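Local coordinates for putative cytoplasmic protein (Salmonella enterica subsp. enterica serovar Typhimurium, PDB 4J32) that probably acts as a type VI secretion amidase effector, a papain-like NlpC/P60 cysteine peptidase that hydrolyses peptidoglycan and is paired with the immunity protein Tai4, at residues N20-A25 with S62-A67. Residues are numbered along the deposited sequence; the frame is centred on the assembly and turned at random.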
loop_
_atom_site.group_PDB
_atom_site.type_symbol
_atom_site.label_atom_id
_atom_site.label_comp_id
_atom_site.label_asym_id
_atom_site.label_seq_id
_atom_site.Cartn_x
_atom_site.Cartn_y
_atom_site.Cartn_z
ATOM N N ASN A 20 23.290 5.833 38.165
ATOM C CA ASN A 20 23.751 7.142 37.653
ATOM C C ASN A 20 24.384 7.038 36.278
ATOM O O ASN A 20 24.089 7.848 35.389
ATOM C CB ASN A 20 24.729 7.799 38.630
ATOM C CG ASN A 20 24.014 8.438 39.804
ATOM O OD1 ASN A 20 22.923 8.999 39.638
ATOM N ND2 ASN A 20 24.607 8.345 40.996
ATOM N N GLU A 21 25.251 6.039 36.083
ATOM C CA GLU A 21 25.882 5.891 34.755
ATOM C C GLU A 21 24.871 5.469 33.681
ATOM O O GLU A 21 24.986 5.869 32.523
ATOM C CB GLU A 21 27.034 4.902 34.790
ATOM C CG GLU A 21 28.232 5.369 35.576
ATOM C CD GLU A 21 29.290 4.300 35.628
ATOM O OE1 GLU A 21 29.230 3.489 36.572
ATOM O OE2 GLU A 21 30.159 4.274 34.716
ATOM N N ALA A 22 23.911 4.634 34.056
ATOM C CA ALA A 22 22.886 4.181 33.103
ATOM C C ALA A 22 22.006 5.335 32.655
ATOM O O ALA A 22 21.713 5.472 31.471
ATOM C CB ALA A 22 22.043 3.073 33.731
ATOM N N TRP A 23 21.622 6.186 33.606
ATOM C CA TRP A 23 20.734 7.332 33.350
ATOM C C TRP A 23 21.426 8.359 32.468
ATOM O O TRP A 23 20.822 8.900 31.512
ATOM C CB TRP A 23 20.311 7.966 34.680
ATOM C CG TRP A 23 19.101 8.895 34.586
ATOM C CD1 TRP A 23 19.115 10.267 34.533
ATOM C CD2 TRP A 23 17.715 8.505 34.535
ATOM N NE1 TRP A 23 17.830 10.754 34.471
ATOM C CE2 TRP A 23 16.950 9.698 34.472
ATOM C CE3 TRP A 23 17.044 7.266 34.568
ATOM C CZ2 TRP A 23 15.539 9.692 34.413
ATOM C CZ3 TRP A 23 15.629 7.262 34.516
ATOM C CH2 TRP A 23 14.903 8.477 34.446
ATOM N N LEU A 24 22.698 8.635 32.778
ATOM C CA LEU A 24 23.503 9.513 31.942
ATOM C C LEU A 24 23.607 8.973 30.510
ATOM O O LEU A 24 23.467 9.718 29.529
ATOM C CB LEU A 24 24.913 9.645 32.564
ATOM C CG LEU A 24 26.009 10.465 31.905
ATOM C CD1 LEU A 24 27.096 10.714 32.968
ATOM C CD2 LEU A 24 26.610 9.801 30.654
ATOM N N ALA A 25 23.919 7.698 30.377
ATOM C CA ALA A 25 24.127 7.128 29.034
ATOM C C ALA A 25 22.809 7.170 28.222
ATOM O O ALA A 25 22.794 7.526 27.048
ATOM C CB ALA A 25 24.630 5.684 29.145
ATOM N N SER A 62 20.422 -1.021 24.627
ATOM C CA SER A 62 21.719 -1.584 24.244
ATOM C C SER A 62 22.861 -0.579 24.473
ATOM O O SER A 62 23.930 -0.928 24.989
ATOM C CB SER A 62 21.700 -2.033 22.777
ATOM O OG SER A 62 20.773 -3.095 22.596
ATOM N N TYR A 63 22.630 0.665 24.072
ATOM C CA TYR A 63 23.608 1.724 24.306
ATOM C C TYR A 63 23.946 1.834 25.807
ATOM O O TYR A 63 25.120 1.885 26.175
ATOM C CB TYR A 63 23.081 3.052 23.748
ATOM C CG TYR A 63 24.047 4.217 23.881
ATOM C CD1 TYR A 63 24.936 4.524 22.848
ATOM C CD2 TYR A 63 24.040 5.032 25.023
ATOM C CE1 TYR A 63 25.808 5.607 22.955
ATOM C CE2 TYR A 63 24.917 6.122 25.147
ATOM C CZ TYR A 63 25.796 6.397 24.114
ATOM O OH TYR A 63 26.664 7.472 24.188
ATOM N N VAL A 64 22.924 1.854 26.662
ATOM C CA VAL A 64 23.122 1.886 28.123
ATOM C C VAL A 64 24.046 0.757 28.590
ATOM O O VAL A 64 25.021 0.981 29.321
ATOM C CB VAL A 64 21.750 1.809 28.866
ATOM C CG1 VAL A 64 21.935 1.500 30.388
ATOM C CG2 VAL A 64 20.935 3.095 28.632
ATOM N N LEU A 65 23.738 -0.464 28.178
ATOM C CA LEU A 65 24.547 -1.616 28.604
ATOM C C LEU A 65 25.989 -1.503 28.081
ATOM O O LEU A 65 26.968 -1.706 28.825
ATOM C CB LEU A 65 23.897 -2.919 28.128
ATOM C CG LEU A 65 22.500 -3.171 28.741
ATOM C CD1 LEU A 65 21.782 -4.248 27.944
ATOM C CD2 LEU A 65 22.623 -3.567 30.214
ATOM N N ASN A 66 26.121 -1.159 26.810
ATOM C CA ASN A 66 27.451 -1.007 26.209
ATOM C C ASN A 66 28.242 0.088 26.875
ATOM O O ASN A 66 29.444 -0.062 27.080
ATOM C CB ASN A 66 27.364 -0.775 24.698
ATOM C CG ASN A 66 26.926 -2.019 23.958
ATOM O OD1 ASN A 66 27.253 -3.129 24.362
ATOM N ND2 ASN A 66 26.167 -1.843 22.885
ATOM N N ALA A 67 27.563 1.160 27.274
ATOM C CA ALA A 67 28.247 2.345 27.821
ATOM C C ALA A 67 28.664 2.268 29.280
ATOM O O ALA A 67 29.566 3.009 29.713
ATOM C CB ALA A 67 27.414 3.598 27.569
HETATM O O HOH W 1 29.436 4.522 32.074
#
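A25 meets Y63, V64 and A67 where two helices of the papain-like NlpC/P60 fold, 19-28 and 57-67, cross. The axes of segments 20-25 and 62-67 make an angle of 131°, closer to antiparallel than parallel. They approach to 8.8 Å, and the alanines A22, A25 and A67 are consistent with this spacing. The methyl of A25 points at the opposing helix. It sits over the backbone of V64, with CB 4.2 Å from V64 CA. On one flank A25 CB touches A67 CB at 3.8 Å, methyl against methyl. On another it reaches Y63 CE2.

V64 carries the packing on toward A22. From its CB, CG1 lies anti to the backbone N (chi1 166°) and meets A22 CB at 3.7 Å. CG2, anti to the carbonyl carbon, comes to 3.8 Å from A22 O. V64 also touches F26, one turn beyond A22. A22 also packs on L173, near the C-terminus.

Y63 swings its ring out beside A25, and the Y63 side chain also touches K28 and Y89. Its CE2 lies 3.2 Å from A25 O, which approaches the ring obliquely. The polar link is at the exposed margin. There one water donates to both helices: to E21 OE2 and, at 2.8 Å, to A67 O.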